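Side-chain contacts in protein Niban 2 (Homo sapiens, PDB 7CTP), which may help suppress apoptosis and may promote melanoma cell invasion, and pairs a PH domain with a large helical region: residues A[423-426]-A[427-431]; A[490-493]-A[494-498]; A[404-407]-A[408-411]. One frame throughout, in Å; residues are numbered along the deposited sequence.

Contact 1 (A[423-426]-A[427-431]); sequences SSTS and VFKQR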
ATOM      1  N   SER A 423      -4.906  -3.196  12.060  1.00 35.42           N
ATOM      2  CA  SER A 423      -4.281  -3.429  10.762  1.00 41.13           C
ATOM      3  C   SER A 423      -5.197  -2.999   9.624  1.00 53.71           C
ATOM      4  O   SER A 423      -4.761  -2.305   8.696  1.00 39.90           O
ATOM      5  CB  SER A 423      -3.905  -4.902  10.617  1.00 40.04           C
ATOM      6  OG  SER A 423      -3.102  -5.316  11.708  1.00 52.64           O
ATOM      7  N   SER A 424      -6.467  -3.418   9.670  1.00 37.02           N
ATOM      8  CA  SER A 424      -7.425  -3.031   8.636  1.00 44.81           C
ATOM      9  C   SER A 424      -7.529  -1.518   8.543  1.00 38.79           C
ATOM     10  O   SER A 424      -7.528  -0.945   7.448  1.00 41.50           O
ATOM     11  CB  SER A 424      -8.802  -3.636   8.923  1.00 47.80           C
ATOM     12  OG  SER A 424      -8.771  -5.047   8.837  1.00 60.06           O
ATOM     13  N   THR A 425      -7.603  -0.852   9.696  1.00 37.39           N
ATOM     14  CA  THR A 425      -7.713   0.603   9.707  1.00 35.51           C
ATOM     15  C   THR A 425      -6.516   1.258   9.025  1.00 37.80           C
ATOM     16  O   THR A 425      -6.678   2.131   8.167  1.00 35.36           O
ATOM     17  CB  THR A 425      -7.859   1.104  11.140  1.00 37.57           C
ATOM     18  OG1 THR A 425      -9.108   0.640  11.673  1.00 39.88           O
ATOM     19  CG2 THR A 425      -7.832   2.629  11.167  1.00 34.19           C
ATOM     20  N   SER A 426      -5.305   0.834   9.390  1.00 31.47           N
ATOM     21  CA  SER A 426      -4.099   1.402   8.793  1.00 37.13           C
ATOM     22  C   SER A 426      -4.073   1.193   7.282  1.00 36.96           C
ATOM     23  O   SER A 426      -3.860   2.141   6.511  1.00 36.36           O
ATOM     24  CB  SER A 426      -2.860   0.783   9.438  1.00 47.15           C
ATOM     25  OG  SER A 426      -1.685   1.266   8.819  1.00 44.55           O
ATOM     26  N   VAL A 427      -4.267  -0.051   6.840  1.00 28.79           N
ATOM     27  CA  VAL A 427      -4.179  -0.358   5.414  1.00 29.01           C
ATOM     28  C   VAL A 427      -5.224   0.429   4.629  1.00 30.03           C
ATOM     29  O   VAL A 427      -4.942   0.971   3.551  1.00 29.77           O
ATOM     30  CB  VAL A 427      -4.325  -1.875   5.197  1.00 33.14           C
ATOM     31  CG1 VAL A 427      -4.603  -2.180   3.733  1.00 33.72           C
ATOM     32  CG2 VAL A 427      -3.055  -2.587   5.676  1.00 31.98           C
ATOM     33  N   PHE A 428      -6.434   0.533   5.167  1.00 31.90           N
ATOM     34  CA  PHE A 428      -7.506   1.136   4.386  1.00 30.57           C
ATOM     35  C   PHE A 428      -7.442   2.656   4.393  1.00 31.24           C
ATOM     36  O   PHE A 428      -7.915   3.291   3.446  1.00 33.07           O
ATOM     37  CB  PHE A 428      -8.845   0.586   4.874  1.00 34.47           C
ATOM     38  CG  PHE A 428      -9.069  -0.836   4.440  1.00 34.05           C
ATOM     39  CD1 PHE A 428      -8.902  -1.181   3.102  1.00 53.23           C
ATOM     40  CD2 PHE A 428      -9.376  -1.827   5.347  1.00 46.78           C
ATOM     41  CE1 PHE A 428      -9.076  -2.493   2.683  1.00 50.39           C
ATOM     42  CE2 PHE A 428      -9.546  -3.135   4.933  1.00 41.41           C
ATOM     43  CZ  PHE A 428      -9.398  -3.466   3.606  1.00 38.59           C
ATOM     44  N   LYS A 429      -6.812   3.260   5.402  1.00 28.22           N
ATOM     45  CA  LYS A 429      -6.505   4.684   5.298  1.00 30.38           C
ATOM     46  C   LYS A 429      -5.483   4.952   4.206  1.00 29.13           C
ATOM     47  O   LYS A 429      -5.633   5.904   3.436  1.00 28.64           O
ATOM     48  CB  LYS A 429      -6.008   5.232   6.634  1.00 33.25           C
ATOM     49  CG  LYS A 429      -7.011   5.100   7.743  1.00 39.26           C
ATOM     50  CD  LYS A 429      -6.467   5.531   9.098  1.00 47.91           C
ATOM     51  CE  LYS A 429      -5.167   6.304   8.982  1.00 50.94           C
ATOM     52  NZ  LYS A 429      -4.643   6.657  10.333  1.00 69.81           N
ATOM     53  N   GLN A 430      -4.446   4.114   4.123  1.00 28.94           N
ATOM     54  CA  GLN A 430      -3.425   4.273   3.093  1.00 28.17           C
ATOM     55  C   GLN A 430      -4.031   4.119   1.703  1.00 31.36           C
ATOM     56  O   GLN A 430      -3.782   4.939   0.810  1.00 29.40           O
ATOM     57  CB  GLN A 430      -2.298   3.265   3.333  1.00 26.82           C
ATOM     58  CG  GLN A 430      -1.491   2.834   2.102  1.00 28.27           C
ATOM     59  CD  GLN A 430      -0.264   3.707   1.850  1.00 28.57           C
ATOM     60  OE1 GLN A 430       0.357   4.231   2.786  1.00 32.86           O
ATOM     61  NE2 GLN A 430       0.110   3.835   0.583  1.00 25.36           N
ATOM     62  N   ARG A 431      -4.858   3.087   1.510  1.00 27.82           N
ATOM     63  CA  ARG A 431      -5.445   2.859   0.193  1.00 28.49           C
ATOM     64  C   ARG A 431      -6.407   3.978  -0.182  1.00 27.64           C
ATOM     65  O   ARG A 431      -6.391   4.451  -1.321  1.00 28.66           O
ATOM     66  CB  ARG A 431      -6.150   1.504   0.148  1.00 31.37           C
ATOM     67  CG  ARG A 431      -5.222   0.334   0.418  1.00 41.36           C
ATOM     68  CD  ARG A 431      -5.490  -0.849  -0.494  1.00 55.05           C
ATOM     69  NE  ARG A 431      -4.596  -1.965  -0.192  1.00 56.95           N
ATOM     70  CZ  ARG A 431      -5.012  -3.181   0.153  1.00 54.89           C
ATOM     71  NH1 ARG A 431      -4.125  -4.140   0.408  1.00 47.76           N
ATOM     72  NH2 ARG A 431      -6.315  -3.435   0.238  1.00 39.01           N
TER
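Phe428 and Ser424, one turn apart on helix 422-455, belong to the tightly packed part of this contact. The ring leans back along the helix, and CD2 of Phe428 lies 4.0 Å from CB of Ser424. With CG of Phe428 anti to its carbonyl carbon (chi1 -73°), CD2 also comes to 2.9 Å from the carbonyl O of Ser424, an oblique approach. That oxygen takes the backbone N-H of Phe428 as well, N to O 2.9 Å, with the donor tilted 22° from the carbonyl plane. The Ser424 hydroxyl leaves the ring alone: OG bonds to the carboxylate of Asp421. Both residues are buried, covered by Ile498, Ala494 and Gln497 of helix 464-511. Packing is close beside them too, where Lys429 slants past the buried Thr425, CD of Lys429 3.8 Å from CG2 of Thr425. The lysine CG and CD also lie against the carbonyl O of Thr425, CG at 3.0 Å. OG1 of Thr425 is occupied by the backbone of Asp421 and Leu413.

The partly exposed side is looser. Val427 rests its CG2 3.5 Å from the carbonyl O of Ser423, and its N closes a nearly straight bond of 3.0 Å to that same O. Ser426 and Gln430 meet chiefly through the backbone, Gln430 N to Ser426 O 3.2 Å. Their polar ends are engaged by other parts of the chain, Ser426 OG by Glu226, and the Gln430 amide by the carbonyl of Arg191 and the side chain of Asn194.

Four successive i to i+4 bonds thus mark regular alpha helix early in helix 422-455, with Phe428 packed on helix 464-511 and Gln430 reaching the end of helix 176-194.

Contact 2 (A[490-493]-A[494-498]); sequences FFRE and ALLQI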
ATOM      1  N   PHE A 490     -13.980   0.441  -3.830  1.00 28.91           N
ATOM      2  CA  PHE A 490     -13.150   0.446  -2.633  1.00 32.63           C
ATOM      3  C   PHE A 490     -13.900  -0.141  -1.445  1.00 30.92           C
ATOM      4  O   PHE A 490     -13.352  -0.951  -0.688  1.00 32.06           O
ATOM      5  CB  PHE A 490     -12.691   1.875  -2.348  1.00 28.85           C
ATOM      6  CG  PHE A 490     -11.977   2.052  -1.036  1.00 33.06           C
ATOM      7  CD1 PHE A 490     -10.731   1.481  -0.818  1.00 36.92           C
ATOM      8  CD2 PHE A 490     -12.550   2.804  -0.026  1.00 32.04           C
ATOM      9  CE1 PHE A 490     -10.077   1.660   0.398  1.00 32.01           C
ATOM     10  CE2 PHE A 490     -11.900   2.986   1.183  1.00 37.69           C
ATOM     11  CZ  PHE A 490     -10.661   2.408   1.393  1.00 31.15           C
ATOM     12  N   PHE A 491     -15.170   0.244  -1.276  1.00 27.87           N
ATOM     13  CA  PHE A 491     -15.958  -0.278  -0.163  1.00 26.11           C
ATOM     14  C   PHE A 491     -16.197  -1.775  -0.314  1.00 28.29           C
ATOM     15  O   PHE A 491     -16.150  -2.519   0.671  1.00 27.81           O
ATOM     16  CB  PHE A 491     -17.298   0.453  -0.059  1.00 26.35           C
ATOM     17  CG  PHE A 491     -17.175   1.932   0.170  1.00 30.31           C
ATOM     18  CD1 PHE A 491     -16.121   2.467   0.889  1.00 29.42           C
ATOM     19  CD2 PHE A 491     -18.131   2.792  -0.346  1.00 41.83           C
ATOM     20  CE1 PHE A 491     -16.025   3.838   1.088  1.00 32.91           C
ATOM     21  CE2 PHE A 491     -18.042   4.149  -0.150  1.00 30.83           C
ATOM     22  CZ  PHE A 491     -16.995   4.680   0.567  1.00 31.95           C
ATOM     23  N   ARG A 492     -16.485  -2.223  -1.542  1.00 27.17           N
ATOM     24  CA  ARG A 492     -16.685  -3.643  -1.806  1.00 31.05           C
ATOM     25  C   ARG A 492     -15.417  -4.429  -1.506  1.00 29.37           C
ATOM     26  O   ARG A 492     -15.457  -5.456  -0.818  1.00 27.71           O
ATOM     27  CB  ARG A 492     -17.125  -3.827  -3.263  1.00 31.54           C
ATOM     28  CG  ARG A 492     -16.998  -5.239  -3.847  1.00 53.01           C
ATOM     29  CD  ARG A 492     -16.806  -5.145  -5.365  1.00 46.48           C
ATOM     30  NE  ARG A 492     -16.862  -6.436  -6.044  1.00 67.79           N
ATOM     31  CZ  ARG A 492     -15.831  -7.266  -6.184  1.00 71.11           C
ATOM     32  NH1 ARG A 492     -15.985  -8.417  -6.825  1.00 59.73           N
ATOM     33  NH2 ARG A 492     -14.645  -6.947  -5.680  1.00 66.74           N
ATOM     34  N   GLU A 493     -14.280  -3.943  -2.011  1.00 28.47           N
ATOM     35  CA  GLU A 493     -12.992  -4.583  -1.763  1.00 33.23           C
ATOM     36  C   GLU A 493     -12.699  -4.672  -0.271  1.00 32.53           C
ATOM     37  O   GLU A 493     -12.295  -5.729   0.225  1.00 29.76           O
ATOM     38  CB  GLU A 493     -11.878  -3.823  -2.486  1.00 39.02           C
ATOM     39  CG  GLU A 493     -10.478  -4.282  -2.084  1.00 49.72           C
ATOM     40  CD  GLU A 493      -9.345  -3.462  -2.687  1.00 76.62           C
ATOM     41  OE1 GLU A 493      -8.655  -3.995  -3.588  1.00 81.10           O
ATOM     42  OE2 GLU A 493      -9.121  -2.310  -2.242  1.00 58.13           O
ATOM     43  N   ALA A 494     -12.928  -3.579   0.467  1.00 28.43           N
ATOM     44  CA  ALA A 494     -12.606  -3.552   1.891  1.00 28.37           C
ATOM     45  C   ALA A 494     -13.492  -4.508   2.680  1.00 31.14           C
ATOM     46  O   ALA A 494     -13.020  -5.204   3.585  1.00 30.93           O
ATOM     47  CB  ALA A 494     -12.728  -2.134   2.436  1.00 28.00           C
ATOM     48  N   LEU A 495     -14.789  -4.544   2.358  1.00 27.57           N
ATOM     49  CA  LEU A 495     -15.687  -5.467   3.043  1.00 24.98           C
ATOM     50  C   LEU A 495     -15.295  -6.914   2.780  1.00 28.56           C
ATOM     51  O   LEU A 495     -15.366  -7.755   3.683  1.00 30.48           O
ATOM     52  CB  LEU A 495     -17.126  -5.220   2.606  1.00 24.04           C
ATOM     53  CG  LEU A 495     -17.768  -3.941   3.135  1.00 30.04           C
ATOM     54  CD1 LEU A 495     -19.154  -3.790   2.534  1.00 30.00           C
ATOM     55  CD2 LEU A 495     -17.851  -4.028   4.632  1.00 28.24           C
ATOM     56  N   LEU A 496     -14.902  -7.224   1.544  1.00 27.33           N
ATOM     57  CA  LEU A 496     -14.439  -8.572   1.223  1.00 26.76           C
ATOM     58  C   LEU A 496     -13.163  -8.908   1.980  1.00 30.14           C
ATOM     59  O   LEU A 496     -13.002 -10.024   2.485  1.00 28.18           O
ATOM     60  CB  LEU A 496     -14.212  -8.695  -0.282  1.00 24.95           C
ATOM     61  CG  LEU A 496     -15.465  -8.776  -1.152  1.00 29.01           C
ATOM     62  CD1 LEU A 496     -15.115  -8.675  -2.615  1.00 31.29           C
ATOM     63  CD2 LEU A 496     -16.205 -10.072  -0.869  1.00 29.25           C
ATOM     64  N   GLN A 497     -12.243  -7.948   2.073  1.00 28.02           N
ATOM     65  CA  GLN A 497     -10.967  -8.199   2.734  1.00 31.64           C
ATOM     66  C   GLN A 497     -11.098  -8.313   4.249  1.00 36.78           C
ATOM     67  O   GLN A 497     -10.202  -8.863   4.890  1.00 32.13           O
ATOM     68  CB  GLN A 497      -9.969  -7.105   2.359  1.00 30.40           C
ATOM     69  CG  GLN A 497      -9.499  -7.233   0.919  1.00 36.36           C
ATOM     70  CD  GLN A 497      -8.538  -6.141   0.498  1.00 46.84           C
ATOM     71  OE1 GLN A 497      -7.933  -5.470   1.332  1.00 44.56           O
ATOM     72  NE2 GLN A 497      -8.355  -5.998  -0.802  1.00 48.49           N
ATOM     73  N   ILE A 498     -12.187  -7.816   4.833  1.00 28.33           N
ATOM     74  CA  ILE A 498     -12.448  -8.047   6.253  1.00 30.14           C
ATOM     75  C   ILE A 498     -13.211  -9.347   6.475  1.00 28.20           C
ATOM     76  O   ILE A 498     -12.914 -10.106   7.403  1.00 33.44           O
ATOM     77  CB  ILE A 498     -13.200  -6.848   6.858  1.00 24.40           C
ATOM     78  CG1 ILE A 498     -12.270  -5.629   6.977  1.00 32.60           C
ATOM     79  CG2 ILE A 498     -13.795  -7.232   8.218  1.00 28.36           C
ATOM     80  CD1 ILE A 498     -12.997  -4.302   7.004  1.00 35.09           C
TER
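Two first torsions together bring Arg492 and Leu496 into touch: CG of Arg492 stands anti to the backbone N (chi1 163°), CG of Leu496 anti to the carbonyl carbon (chi1 -74°). The arginine then runs out extended from CG to NE, and one methyl of the leucine, CD1, settles over a face of its guanidinium, offset toward the rim and 3.5 Å from NH2. This is a contact of dispersion and shape, in which a greasy branch lies against the flat charged group without competing for its N-H bonds. Next to it, CG of Leu496 lies 3.3 Å from the carbonyl O of Arg492.

Glu493 and Gln497 repeat the scheme on the next residue pair. Both chains extend beyond CG, and the carboxylate and amide planes stand 43° apart. NE2 of Gln497 lies 3.4 Å from OE1 of Glu493, but the angle is too poor for a hydrogen bond; its still shorter approach to the CG of Glu493 makes the fine detail here doubtful. OE1 of Gln497, at the other end of the amide, accepts from Arg431 NH2 of helix 422-455, with which Glu493 has a long, weak ion pair. Underneath, Gln497 N donates to Glu493 O at 2.9 Å.

On the buried side, CB of Ala494 sits 3.4 Å from the carbonyl O of Phe490, and its methyl group meets Phe428 of helix 422-455 and Leu349 of helix 342-378. Leu495 and Leu496 turn instead to helix 532-555. With helices 422-455, 342-378 and 532-555 all packed against this short span, helix 464-511 takes its place here within a helical bundle.

Contact 3 (A[404-407]-A[408-411]); sequences CYEK and MESL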
ATOM      1  N   CYS A 404      -7.314  16.932   2.430  1.00 29.85           N
ATOM      2  CA  CYS A 404      -8.015  15.753   1.927  1.00 25.84           C
ATOM      3  C   CYS A 404      -7.594  14.505   2.693  1.00 23.67           C
ATOM      4  O   CYS A 404      -8.439  13.731   3.158  1.00 26.72           O
ATOM      5  CB  CYS A 404      -7.748  15.561   0.430  1.00 25.78           C
ATOM      6  SG  CYS A 404      -7.879  17.057  -0.578  1.00 30.31           S
ATOM      7  N   TYR A 405      -6.281  14.289   2.808  1.00 23.51           N
ATOM      8  CA  TYR A 405      -5.765  13.101   3.478  1.00 26.74           C
ATOM      9  C   TYR A 405      -6.225  13.059   4.932  1.00 28.48           C
ATOM     10  O   TYR A 405      -6.552  11.986   5.461  1.00 27.82           O
ATOM     11  CB  TYR A 405      -4.237  13.085   3.384  1.00 29.05           C
ATOM     12  CG  TYR A 405      -3.659  12.963   1.972  1.00 25.92           C
ATOM     13  CD1 TYR A 405      -4.295  12.212   0.994  1.00 26.41           C
ATOM     14  CD2 TYR A 405      -2.460  13.594   1.633  1.00 27.30           C
ATOM     15  CE1 TYR A 405      -3.758  12.091  -0.306  1.00 23.93           C
ATOM     16  CE2 TYR A 405      -1.910  13.476   0.345  1.00 24.88           C
ATOM     17  CZ  TYR A 405      -2.573  12.722  -0.612  1.00 27.04           C
ATOM     18  OH  TYR A 405      -2.051  12.596  -1.880  1.00 30.47           O
ATOM     19  N   GLU A 406      -6.293  14.231   5.576  1.00 26.96           N
ATOM     20  CA  GLU A 406      -6.678  14.323   6.985  1.00 29.61           C
ATOM     21  C   GLU A 406      -8.069  13.755   7.247  1.00 28.57           C
ATOM     22  O   GLU A 406      -8.358  13.328   8.373  1.00 29.08           O
ATOM     23  CB  GLU A 406      -6.618  15.783   7.449  1.00 28.51           C
ATOM     24  CG  GLU A 406      -6.789  15.988   8.969  1.00 34.52           C
ATOM     25  CD  GLU A 406      -8.243  16.174   9.402  1.00 48.81           C
ATOM     26  OE1 GLU A 406      -9.122  16.389   8.535  1.00 45.05           O
ATOM     27  OE2 GLU A 406      -8.501  16.107  10.624  1.00 53.39           O
ATOM     28  N   LYS A 407      -8.945  13.741   6.235  1.00 27.08           N
ATOM     29  CA  LYS A 407     -10.298  13.223   6.442  1.00 26.45           C
ATOM     30  C   LYS A 407     -10.286  11.756   6.850  1.00 30.81           C
ATOM     31  O   LYS A 407     -11.227  11.286   7.500  1.00 31.83           O
ATOM     32  CB  LYS A 407     -11.149  13.416   5.184  1.00 26.65           C
ATOM     33  CG  LYS A 407     -11.339  14.865   4.761  1.00 28.46           C
ATOM     34  CD  LYS A 407     -12.040  15.684   5.846  1.00 31.19           C
ATOM     35  CE  LYS A 407     -12.473  17.042   5.289  1.00 38.98           C
ATOM     36  NZ  LYS A 407     -12.757  18.027   6.381  1.00 36.56           N
ATOM     37  N   MET A 408      -9.229  11.017   6.501  1.00 30.36           N
ATOM     38  CA  MET A 408      -9.185   9.594   6.831  1.00 30.90           C
ATOM     39  C   MET A 408      -8.712   9.314   8.246  1.00 31.48           C
ATOM     40  O   MET A 408      -8.873   8.185   8.713  1.00 35.09           O
ATOM     41  CB  MET A 408      -8.276   8.829   5.863  1.00 33.96           C
ATOM     42  CG  MET A 408      -8.756   8.800   4.428  1.00 26.31           C
ATOM     43  SD  MET A 408     -10.464   8.270   4.236  1.00 31.30           S
ATOM     44  CE  MET A 408     -10.455   6.670   5.041  1.00 31.25           C
ATOM     45  N   GLU A 409      -8.136  10.293   8.945  1.00 31.69           N
ATOM     46  CA  GLU A 409      -7.537   9.957  10.231  1.00 38.65           C
ATOM     47  C   GLU A 409      -8.574   9.677  11.307  1.00 38.44           C
ATOM     48  O   GLU A 409      -8.221   9.113  12.345  1.00 40.85           O
ATOM     49  CB  GLU A 409      -6.557  11.046  10.668  1.00 42.69           C
ATOM     50  CG  GLU A 409      -5.253  10.940   9.878  1.00 53.53           C
ATOM     51  CD  GLU A 409      -4.599  12.268   9.608  1.00 67.93           C
ATOM     52  OE1 GLU A 409      -4.022  12.421   8.513  1.00 77.39           O
ATOM     53  OE2 GLU A 409      -4.628  13.145  10.494  1.00 64.71           O
ATOM     54  N   SER A 410      -9.843  10.008  11.072  1.00 36.38           N
ATOM     55  CA  SER A 410     -10.897   9.601  11.997  1.00 43.62           C
ATOM     56  C   SER A 410     -11.393   8.177  11.751  1.00 43.44           C
ATOM     57  O   SER A 410     -12.273   7.706  12.485  1.00 41.18           O
ATOM     58  CB  SER A 410     -12.070  10.587  11.927  1.00 39.74           C
ATOM     59  OG  SER A 410     -12.685  10.580  10.650  1.00 41.08           O
ATOM     60  N   LEU A 411     -10.856   7.478  10.753  1.00 35.02           N
ATOM     61  CA  LEU A 411     -11.314   6.123  10.467  1.00 32.04           C
ATOM     62  C   LEU A 411     -10.997   5.200  11.631  1.00 37.42           C
ATOM     63  O   LEU A 411      -9.868   5.179  12.127  1.00 36.22           O
ATOM     64  CB  LEU A 411     -10.654   5.584   9.198  1.00 36.11           C
ATOM     65  CG  LEU A 411     -10.974   4.112   8.916  1.00 36.00           C
ATOM     66  CD1 LEU A 411     -12.470   3.929   8.702  1.00 39.47           C
ATOM     67  CD2 LEU A 411     -10.181   3.578   7.735  1.00 35.22           C
TER
HETATM   68  O   HOH W   1     -12.784  12.607   8.913  1.00 44.51           O
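Glu409 and Glu406 stand three residues apart, and their side chains cross at about a right angle with the carboxylate planes 80° apart. The touching is slight: OE2 of Glu409 lies 3.9 Å from CG of Glu406, while its OE1 rests 3.6 Å from the CA of Glu406. The two OE2 atoms stay 4.9 Å from each other, like charges held at a distance on an exposed surface, where solvent would probably soften their repulsion. A bend in Glu406 (chi2 -90°) helps turn its acid group aside.

Backbone bonds run beneath this pair. Glu409 N donates to Glu406 O at 3.1 Å, and Met408 N to Tyr405 O at 3.0 Å, both donors sitting well above the carbonyl planes, by 60° in the Glu409 bond. Together with Lys407 N to Cys404 O, these are i to i+3 bonds, the pattern of 3-10 turns, and they lead the chain from helix 402-405 into the loop before helix 422-455. One step on, a water bridges Lys407 and Ser410: it donates to Lys407 O at 2.5 Å, a short bond, and accepts from Ser410 OG at 2.7 Å.

Beyond this shell, the buried residues pack on the neighbouring helices. Met408, folded at two successive torsions, reaches Ala432 and Met436 of helix 422-455 and Thr353 of helix 342-378, while Cys404 packs on Val360 and Val363 of the latter. The carbonyl of Tyr405 takes a second donor, NE2 of Gln433, and its ring makes a cation-pi contact with Arg191 of helix 176-194.

Along the chain the order is contact 3, contact 1, contact 2, each closing before the next opens. Contact 1 is the middle member in space too: its centre lies 11 Å from each of the others, which are 18 Å apart and do not touch, their nearest atoms being about 6 Å apart. It lies early in helix 422-455, entered from the loop of contact 3, whose Leu411 packs on Lys429. Contact 2 lies on the next helix, 464-511, and touches contact 1 where Phe428 O is 3.5 Å from Phe490 CZ. Contacts 1 and 3 both meet Arg191, linking the helical region to the PH side, while contact 2 packs among the helices.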